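PDB 4NLC: ribosomal RNA processing protein 6 from Trypanosoma brucei brucei, which probably acts as a 3'-5' exoribonuclease of the nuclear exosome that processes ribosomal RNA, and is represented here by its catalytic core. Local coordinates for residues A[107-112]-A[160-165]; A[18-23]-A[263-268]; A[94-99]-A[220-225]. The protein carries 1 engineered substitution. All coordinates share one frame; numbering follows the deposited sequence.

Interaction 1 (A[107-112]-A[160-165]); sequences GFTCLM and KDFGLY
The start of strand 108-115 comes against the C-terminal part of helix 152-162, with the CA atoms of F108 and D161 6.5 Å apart. D161 carries the polar part of the contact. Its OD2 accepts from the backbone N of T109 at 2.9 Å, well above the carboxylate plane, and, on the same face, from T109 OG1 at 2.7 Å, on the anti side and 33° out of the plane. Threonine suits this place because its chi1 of -50° sets OG1 beside its own N, and one residue can thus offer two donors to one oxygen. Its carbon side serves the other half of the contact: CB lies 3.7 Å from F162 CZ, while the F162 ring carries D161 CB over its centre, 3.6 Å above the plane. The other oxygen of D161, OD1, passes F108 CB at 3.6 Å and is paired with R129 in a salt bridge. K160 bends its chain so that CE slides past G107 O at 3.4 Å, and its NZ is bonded to H99 and to the carbonyl of Q106. G107 takes a phi of 90°, a conformation that glycine adopts readily. With R129 on one oxygen and two T109 donors on the other, the D161 carboxylate is fixed in rotation, and its negative charge is probably well compensated.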
loop_
_atom_site.group_PDB
_atom_site.type_symbol
_atom_site.label_atom_id
_atom_site.label_comp_id
_atom_site.label_asym_id
_atom_site.label_seq_id
_atom_site.Cartn_x
_atom_site.Cartn_y
_atom_site.Cartn_z
ATOM N N GLY A 107 -3.243 -6.221 4.685
ATOM C CA GLY A 107 -2.070 -6.111 3.832
ATOM C C GLY A 107 -0.950 -5.451 4.609
ATOM O O GLY A 107 -1.161 -4.960 5.726
ATOM N N PHE A 108 0.263 -5.476 4.053
ATOM C CA PHE A 108 1.401 -4.850 4.716
ATOM C C PHE A 108 2.483 -4.437 3.741
ATOM O O PHE A 108 2.727 -5.121 2.751
ATOM C CB PHE A 108 1.974 -5.721 5.878
ATOM C CG PHE A 108 2.384 -7.134 5.520
ATOM C CD1 PHE A 108 3.615 -7.389 4.930
ATOM C CD2 PHE A 108 1.552 -8.214 5.812
ATOM C CE1 PHE A 108 3.995 -8.699 4.605
ATOM C CE2 PHE A 108 1.918 -9.517 5.465
ATOM C CZ PHE A 108 3.146 -9.756 4.881
ATOM N N THR A 109 3.196 -3.366 4.079
ATOM C CA THR A 109 4.324 -2.910 3.278
ATOM C C THR A 109 5.507 -3.866 3.457
ATOM O O THR A 109 5.883 -4.195 4.585
ATOM C CB THR A 109 4.679 -1.476 3.633
ATOM O OG1 THR A 109 3.475 -0.710 3.596
ATOM C CG2 THR A 109 5.710 -0.884 2.666
ATOM N N CYS A 110 6.111 -4.254 2.339
ATOM C CA CYS A 110 7.255 -5.169 2.300
ATOM C C CYS A 110 8.627 -4.512 2.144
ATOM O O CYS A 110 9.624 -5.036 2.649
ATOM C CB CYS A 110 7.037 -6.192 1.203
ATOM S SG CYS A 110 5.719 -7.358 1.574
ATOM N N LEU A 111 8.683 -3.419 1.390
ATOM C CA LEU A 111 9.927 -2.769 1.020
ATOM C C LEU A 111 9.682 -1.313 0.764
ATOM O O LEU A 111 8.589 -0.935 0.347
ATOM C CB LEU A 111 10.383 -3.419 -0.290
ATOM C CG LEU A 111 11.860 -3.609 -0.553
ATOM C CD1 LEU A 111 12.501 -4.565 0.467
ATOM C CD2 LEU A 111 12.070 -4.106 -1.990
ATOM N N MET A 112 10.701 -0.492 1.039
ATOM C CA MET A 112 10.660 0.945 0.785
ATOM C C MET A 112 11.915 1.213 -0.052
ATOM O O MET A 112 12.993 0.726 0.276
ATOM C CB MET A 112 10.689 1.765 2.097
ATOM C CG MET A 112 10.756 3.275 1.876
ATOM S SD MET A 112 10.835 4.241 3.409
ATOM C CE MET A 112 9.134 4.277 3.847
ATOM N N LYS A 160 -0.844 2.927 8.057
ATOM C CA LYS A 160 -1.224 1.602 8.540
ATOM C C LYS A 160 -0.065 0.868 9.201
ATOM O O LYS A 160 -0.203 0.361 10.317
ATOM C CB LYS A 160 -1.768 0.775 7.348
ATOM C CG LYS A 160 -1.889 -0.748 7.570
ATOM C CD LYS A 160 -2.356 -1.490 6.283
ATOM C CE LYS A 160 -1.326 -1.574 5.133
ATOM N NZ LYS A 160 -1.944 -2.085 3.870
ATOM N N ASP A 161 1.080 0.815 8.507
ATOM C CA ASP A 161 2.213 0.012 8.938
ATOM C C ASP A 161 3.183 0.688 9.857
ATOM O O ASP A 161 3.800 -0.004 10.660
ATOM C CB ASP A 161 2.953 -0.539 7.714
ATOM C CG ASP A 161 2.132 -1.570 6.947
ATOM O OD1 ASP A 161 1.726 -2.573 7.561
ATOM O OD2 ASP A 161 1.916 -1.377 5.713
ATOM N N PHE A 162 3.413 1.994 9.693
ATOM C CA PHE A 162 4.494 2.647 10.438
ATOM C C PHE A 162 4.188 3.973 11.146
ATOM O O PHE A 162 5.121 4.593 11.662
ATOM C CB PHE A 162 5.678 2.890 9.465
ATOM C CG PHE A 162 5.943 1.828 8.418
ATOM C CD1 PHE A 162 6.361 0.548 8.788
ATOM C CD2 PHE A 162 5.875 2.136 7.061
ATOM C CE1 PHE A 162 6.644 -0.425 7.816
ATOM C CE2 PHE A 162 6.157 1.164 6.091
ATOM C CZ PHE A 162 6.547 -0.106 6.474
ATOM N N GLY A 163 2.947 4.449 11.085
ATOM C CA GLY A 163 2.597 5.763 11.623
ATOM C C GLY A 163 3.426 6.874 10.982
ATOM O O GLY A 163 3.791 7.842 11.659
ATOM N N LEU A 164 3.725 6.740 9.652
ATOM C CA LEU A 164 4.481 7.718 8.860
ATOM C C LEU A 164 3.572 8.601 7.996
ATOM O O LEU A 164 2.635 8.115 7.355
ATOM C CB LEU A 164 5.612 7.059 8.025
ATOM C CG LEU A 164 6.770 6.456 8.831
ATOM C CD1 LEU A 164 7.745 5.682 7.942
ATOM C CD2 LEU A 164 7.516 7.521 9.584
ATOM N N TYR A 165 3.869 9.918 7.995
ATOM C CA TYR A 165 3.127 10.985 7.333
ATOM C C TYR A 165 4.064 11.933 6.570
ATOM O O TYR A 165 5.140 12.299 7.071
ATOM C CB TYR A 165 2.307 11.765 8.370
ATOM C CG TYR A 165 1.340 10.894 9.144
ATOM C CD1 TYR A 165 1.738 10.238 10.312
ATOM C CD2 TYR A 165 0.029 10.722 8.713
ATOM C CE1 TYR A 165 0.858 9.426 11.021
ATOM C CE2 TYR A 165 -0.872 9.948 9.436
ATOM C CZ TYR A 165 -0.442 9.267 10.566
ATOM O OH TYR A 165 -1.328 8.490 11.259
#

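Interaction 2 (A[18-23]-A[263-268]); sequences TPFRPV and ERYEKP
Two backbone N-H groups grip E266 OE2. F20 N, from the opposing loop, binds its syn lone pair at 2.9 Å in a nearly straight bond (170°), and K267 N, the next residue along, reaches the anti side at 3.0 Å. Glutamate is long enough for this: a bend at chi2 (52°) brings the carboxylate back to the other loop although its CB points away. The other oxygen, OE1, is joined to F20 through a water that donates to OE1 at 2.7 Å and to F20 O at 2.6 Å, so one carboxylate engages both backbone polar atoms of F20. Next to this polar part the rings of F20 and Y265 form a T-shaped stack, planes at 87° and centroids 5.0 Å apart. Y265 supplies the edge, with CD2 over the centre of the F20 face; the opposite face of F20 meets P22 N nearer its rim. K267 is extended beyond CG and passes obliquely by T18, its CE 3.4 Å from T18 O, and NZ is bonded to the carbonyls of D14 and S16, a reach that lysine affords. The loop leading into strand 23-25 is thus laid beside the loop between helices 249-261 and 275-280. Y265 rests on R156 and K160 of helix 152-162, gives its backbone N-H to Q159, and joins its hydroxyl to Q106, which seats both loops against the exonuclease part of the chain.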
loop_
_atom_site.group_PDB
_atom_site.type_symbol
_atom_site.label_atom_id
_atom_site.label_comp_id
_atom_site.label_asym_id
_atom_site.label_seq_id
_atom_site.Cartn_x
_atom_site.Cartn_y
_atom_site.Cartn_z
ATOM N N THR A 18 -13.219 -2.211 13.900
ATOM C CA THR A 18 -13.089 -1.028 14.762
ATOM C C THR A 18 -12.311 0.030 13.990
ATOM O O THR A 18 -11.337 -0.325 13.330
ATOM C CB THR A 18 -12.441 -1.344 16.141
ATOM O OG1 THR A 18 -12.311 -0.121 16.876
ATOM C CG2 THR A 18 -11.058 -1.944 16.026
ATOM N N PRO A 19 -12.725 1.319 14.009
ATOM C CA PRO A 19 -11.993 2.332 13.226
ATOM C C PRO A 19 -10.490 2.368 13.539
ATOM O O PRO A 19 -10.096 2.141 14.693
ATOM C CB PRO A 19 -12.679 3.639 13.625
ATOM C CG PRO A 19 -14.042 3.241 14.042
ATOM C CD PRO A 19 -13.879 1.915 14.716
ATOM N N PHE A 20 -9.654 2.636 12.511
ATOM C CA PHE A 20 -8.199 2.704 12.657
ATOM C C PHE A 20 -7.775 3.804 13.620
ATOM O O PHE A 20 -8.219 4.938 13.484
ATOM C CB PHE A 20 -7.492 2.845 11.277
ATOM C CG PHE A 20 -5.990 3.040 11.315
ATOM C CD1 PHE A 20 -5.139 1.987 11.643
ATOM C CD2 PHE A 20 -5.423 4.275 11.015
ATOM C CE1 PHE A 20 -3.747 2.166 11.667
ATOM C CE2 PHE A 20 -4.032 4.446 11.012
ATOM C CZ PHE A 20 -3.203 3.392 11.356
ATOM N N ARG A 21 -6.948 3.459 14.610
ATOM C CA ARG A 21 -6.403 4.420 15.565
ATOM C C ARG A 21 -4.891 4.441 15.364
ATOM O O ARG A 21 -4.233 3.423 15.597
ATOM C CB ARG A 21 -6.746 4.058 17.013
ATOM C CG ARG A 21 -6.302 5.145 17.993
ATOM C CD ARG A 21 -6.424 4.745 19.451
ATOM N NE ARG A 21 -7.811 4.530 19.869
ATOM C CZ ARG A 21 -8.621 5.489 20.310
ATOM N NH1 ARG A 21 -8.191 6.744 20.400
ATOM N NH2 ARG A 21 -9.868 5.201 20.661
ATOM N N PRO A 22 -4.325 5.557 14.870
ATOM C CA PRO A 22 -2.881 5.562 14.593
ATOM C C PRO A 22 -1.999 5.764 15.815
ATOM O O PRO A 22 -2.290 6.608 16.648
ATOM C CB PRO A 22 -2.723 6.726 13.606
ATOM C CG PRO A 22 -3.819 7.649 13.941
ATOM C CD PRO A 22 -4.962 6.826 14.466
ATOM N N VAL A 23 -0.937 4.976 15.914
ATOM C CA VAL A 23 0.122 5.105 16.918
ATOM C C VAL A 23 1.255 5.666 16.058
ATOM O O VAL A 23 1.552 5.095 15.001
ATOM C CB VAL A 23 0.519 3.766 17.606
ATOM C CG1 VAL A 23 1.753 3.951 18.486
ATOM C CG2 VAL A 23 -0.641 3.213 18.435
ATOM N N GLU A 263 -4.934 12.494 3.112
ATOM C CA GLU A 263 -5.769 11.304 3.113
ATOM C C GLU A 263 -5.351 10.381 4.246
ATOM O O GLU A 263 -4.191 10.383 4.672
ATOM C CB GLU A 263 -5.731 10.587 1.770
ATOM C CG GLU A 263 -6.394 11.446 0.699
ATOM C CD GLU A 263 -6.669 10.795 -0.636
ATOM O OE1 GLU A 263 -6.224 9.646 -0.848
ATOM O OE2 GLU A 263 -7.284 11.464 -1.494
ATOM N N ARG A 264 -6.322 9.637 4.764
ATOM C CA ARG A 264 -6.113 8.753 5.894
ATOM C C ARG A 264 -6.324 7.322 5.506
ATOM O O ARG A 264 -7.237 7.003 4.730
ATOM C CB ARG A 264 -7.122 9.054 7.005
ATOM C CG ARG A 264 -7.026 10.418 7.628
ATOM C CD ARG A 264 -8.134 10.591 8.650
ATOM N NE ARG A 264 -9.427 10.812 8.009
ATOM C CZ ARG A 264 -10.375 9.891 7.901
ATOM N NH1 ARG A 264 -10.193 8.674 8.405
ATOM N NH2 ARG A 264 -11.520 10.180 7.298
ATOM N N TYR A 265 -5.515 6.447 6.112
ATOM C CA TYR A 265 -5.699 5.025 5.992
ATOM C C TYR A 265 -6.981 4.688 6.811
ATOM O O TYR A 265 -7.176 5.199 7.919
ATOM C CB TYR A 265 -4.493 4.259 6.601
ATOM C CG TYR A 265 -4.767 2.766 6.674
ATOM C CD1 TYR A 265 -4.793 1.987 5.517
ATOM C CD2 TYR A 265 -5.182 2.172 7.862
ATOM C CE1 TYR A 265 -5.185 0.647 5.549
ATOM C CE2 TYR A 265 -5.551 0.826 7.910
ATOM C CZ TYR A 265 -5.539 0.065 6.752
ATOM O OH TYR A 265 -5.877 -1.267 6.780
ATOM N N GLU A 266 -7.798 3.783 6.303
ATOM C CA GLU A 266 -8.944 3.266 7.066
ATOM C C GLU A 266 -9.030 1.777 6.839
ATOM O O GLU A 266 -8.826 1.323 5.713
ATOM C CB GLU A 266 -10.271 4.001 6.788
ATOM C CG GLU A 266 -11.408 3.663 7.757
ATOM C CD GLU A 266 -11.129 3.785 9.247
ATOM O OE1 GLU A 266 -11.355 4.878 9.807
ATOM O OE2 GLU A 266 -10.689 2.787 9.858
ATOM N N LYS A 267 -9.233 1.015 7.930
ATOM C CA LYS A 267 -9.318 -0.450 7.929
ATOM C C LYS A 267 -10.355 -0.954 6.921
ATOM O O LYS A 267 -11.412 -0.323 6.798
ATOM C CB LYS A 267 -9.749 -0.963 9.321
ATOM C CG LYS A 267 -8.715 -0.863 10.430
ATOM C CD LYS A 267 -9.037 -1.955 11.435
ATOM C CE LYS A 267 -8.368 -1.769 12.757
ATOM N NZ LYS A 267 -8.765 -2.843 13.685
ATOM N N PRO A 268 -10.114 -2.105 6.233
ATOM C CA PRO A 268 -11.151 -2.657 5.344
ATOM C C PRO A 268 -12.488 -2.755 6.088
ATOM O O PRO A 268 -12.566 -3.194 7.236
ATOM C CB PRO A 268 -10.583 -4.019 4.947
ATOM C CG PRO A 268 -9.106 -3.842 5.045
ATOM C CD PRO A 268 -8.935 -2.990 6.271
HETATM O O HOH W 1 -9.648 6.023 11.566
#

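Interaction 3 (A[94-99]-A[220-225]); sequences AVDLEH and QQDTHF
D96 swings its carboxylate toward the helix with CG anti to the backbone N (chi1 -165°), and E98, whose CB does not aim at the helix, folds back at chi2 (-60°) until both acids meet D222. D222 OD2 lies 3.1 Å from D96 OD2 and 3.0 Å from E98 OE2. All three are acceptors and no hydrogen bond joins them. The E98 and D222 side chains cross at about a right angle, with their carboxylate planes 36° apart, and it is one oxygen of each that comes close. A fourth acid, D154, brings its own carboxylate close to D96 OD1. Beside this polar patch T223 turns its methyl onto the strand, CG2 3.7 Å from D96 CB, while its OG1 is bonded to S115. The small A94 lets strand and helix close in, its CB 3.7 Å from T223 O; the axes of the two short segments come within 7.6 Å and run roughly antiparallel. Such crowding of acids, with an Asp-X-Glu on the central strand and an aspartate on a late helix, is characteristic of DEDD-family exonucleases with an RNase H-like fold. It is consistent with the site that, in relatives, holds two divalent metal ions.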
loop_
_atom_site.group_PDB
_atom_site.type_symbol
_atom_site.label_atom_id
_atom_site.label_comp_id
_atom_site.label_asym_id
_atom_site.label_seq_id
_atom_site.Cartn_x
_atom_site.Cartn_y
_atom_site.Cartn_z
ATOM N N ALA A 94 13.345 10.682 -3.636
ATOM C CA ALA A 94 12.325 9.927 -4.382
ATOM C C ALA A 94 12.027 8.696 -3.566
ATOM O O ALA A 94 12.954 8.031 -3.102
ATOM C CB ALA A 94 12.845 9.533 -5.750
ATOM N N VAL A 95 10.734 8.423 -3.338
ATOM C CA VAL A 95 10.292 7.307 -2.526
ATOM C C VAL A 95 9.259 6.453 -3.282
ATOM O O VAL A 95 8.433 6.971 -4.043
ATOM C CB VAL A 95 9.746 7.773 -1.132
ATOM C CG1 VAL A 95 9.494 6.577 -0.196
ATOM C CG2 VAL A 95 10.665 8.803 -0.450
ATOM N N ASP A 96 9.306 5.139 -3.040
ATOM C CA ASP A 96 8.338 4.151 -3.501
ATOM C C ASP A 96 8.252 3.005 -2.470
ATOM O O ASP A 96 9.110 2.873 -1.595
ATOM C CB ASP A 96 8.620 3.645 -4.930
ATOM C CG ASP A 96 7.451 2.900 -5.586
ATOM O OD1 ASP A 96 6.279 3.124 -5.166
ATOM O OD2 ASP A 96 7.706 2.103 -6.523
ATOM N N LEU A 97 7.197 2.208 -2.549
ATOM C CA LEU A 97 6.990 1.104 -1.623
ATOM C C LEU A 97 6.568 -0.131 -2.392
ATOM O O LEU A 97 5.891 -0.007 -3.415
ATOM C CB LEU A 97 5.835 1.455 -0.645
ATOM C CG LEU A 97 5.914 2.671 0.290
ATOM C CD1 LEU A 97 4.616 2.819 1.078
ATOM C CD2 LEU A 97 7.015 2.532 1.295
ATOM N N GLU A 98 6.904 -1.327 -1.873
ATOM C CA GLU A 98 6.359 -2.594 -2.390
ATOM C C GLU A 98 5.462 -3.148 -1.269
ATOM O O GLU A 98 5.698 -2.870 -0.082
ATOM C CB GLU A 98 7.424 -3.582 -2.870
ATOM C CG GLU A 98 8.334 -3.031 -3.963
ATOM C CD GLU A 98 7.684 -2.596 -5.265
ATOM O OE1 GLU A 98 6.560 -3.057 -5.564
ATOM O OE2 GLU A 98 8.312 -1.800 -5.998
ATOM N N HIS A 99 4.404 -3.851 -1.629
ATOM C CA HIS A 99 3.367 -4.269 -0.669
ATOM C C HIS A 99 2.887 -5.723 -0.886
ATOM O O HIS A 99 3.140 -6.310 -1.939
ATOM C CB HIS A 99 2.194 -3.259 -0.841
ATOM C CG HIS A 99 1.055 -3.349 0.128
ATOM N ND1 HIS A 99 -0.107 -4.024 -0.194
ATOM C CD2 HIS A 99 0.880 -2.728 1.317
ATOM C CE1 HIS A 99 -0.921 -3.863 0.839
ATOM N NE2 HIS A 99 -0.368 -3.105 1.778
ATOM N N GLN A 220 15.071 -0.898 -7.092
ATOM C CA GLN A 220 15.968 0.224 -7.300
ATOM C C GLN A 220 15.500 1.154 -8.460
ATOM O O GLN A 220 15.530 2.381 -8.302
ATOM C CB GLN A 220 17.383 -0.309 -7.579
ATOM C CG GLN A 220 18.390 0.784 -7.893
ATOM C CD GLN A 220 19.715 0.250 -8.387
ATOM O OE1 GLN A 220 19.814 -0.845 -8.962
ATOM N NE2 GLN A 220 20.766 1.024 -8.169
ATOM N N GLN A 221 15.083 0.569 -9.604
ATOM C CA GLN A 221 14.709 1.332 -10.796
ATOM C C GLN A 221 13.388 2.099 -10.675
ATOM O O GLN A 221 13.191 3.045 -11.437
ATOM C CB GLN A 221 14.728 0.446 -12.039
ATOM C CG GLN A 221 16.121 0.327 -12.636
ATOM C CD GLN A 221 16.193 -0.717 -13.706
ATOM O OE1 GLN A 221 15.417 -0.719 -14.657
ATOM N NE2 GLN A 221 17.126 -1.640 -13.568
ATOM N N ASP A 222 12.530 1.758 -9.682
ATOM C CA ASP A 222 11.280 2.465 -9.425
ATOM C C ASP A 222 11.535 3.873 -8.844
ATOM O O ASP A 222 10.681 4.746 -9.020
ATOM C CB ASP A 222 10.367 1.653 -8.484
ATOM C CG ASP A 222 9.478 0.611 -9.148
ATOM O OD1 ASP A 222 9.493 0.518 -10.404
ATOM O OD2 ASP A 222 8.762 -0.102 -8.420
ATOM N N THR A 223 12.718 4.112 -8.187
ATOM C CA THR A 223 13.038 5.440 -7.649
ATOM C C THR A 223 14.230 6.110 -8.329
ATOM O O THR A 223 14.340 7.335 -8.296
ATOM C CB THR A 223 13.260 5.389 -6.133
ATOM O OG1 THR A 223 14.350 4.509 -5.824
ATOM C CG2 THR A 223 12.016 5.019 -5.368
ATOM N N HIS A 224 15.164 5.313 -8.870
ATOM C CA HIS A 224 16.413 5.763 -9.511
ATOM C C HIS A 224 16.256 6.922 -10.526
ATOM O O HIS A 224 17.102 7.828 -10.550
ATOM C CB HIS A 224 17.108 4.567 -10.159
ATOM C CG HIS A 224 18.398 4.922 -10.822
ATOM N ND1 HIS A 224 19.579 4.955 -10.118
ATOM C CD2 HIS A 224 18.639 5.273 -12.109
ATOM C CE1 HIS A 224 20.504 5.322 -10.991
ATOM N NE2 HIS A 224 19.977 5.537 -12.201
ATOM N N PHE A 225 15.157 6.930 -11.306
ATOM C CA PHE A 225 14.939 7.975 -12.319
ATOM C C PHE A 225 13.940 9.070 -11.890
ATOM O O PHE A 225 13.743 10.041 -12.627
ATOM C CB PHE A 225 14.476 7.348 -13.657
ATOM C CG PHE A 225 15.257 6.130 -14.108
ATOM C CD1 PHE A 225 16.404 6.265 -14.884
ATOM C CD2 PHE A 225 14.816 4.850 -13.806
ATOM C CE1 PHE A 225 17.103 5.143 -15.325
ATOM C CE2 PHE A 225 15.547 3.732 -14.207
ATOM C CZ PHE A 225 16.658 3.884 -14.999
#

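How the interactions relate
K160 ties the three contacts together. Its NZ, 2.8 Å from H99 NE2, links interaction 1 to interaction 3, while its CD lies 3.6 Å from Y265 OH, in interaction 2. Interactions 1 and 3 also share the sheet, where L111 O and E98 N (2.8 Å) pair at a classic beta bulge opposite E98, so the strand of interaction 1 flanks the presumed acidic site. Their centres are 14 Å apart. The centre of interaction 2 lies about 13 Å from that of interaction 1, which it touches where P22 packs on Y165, and about 25 Å from that of interaction 3. A bound di(hydroxyethyl)ether lies about 4 Å from the F20 side chain.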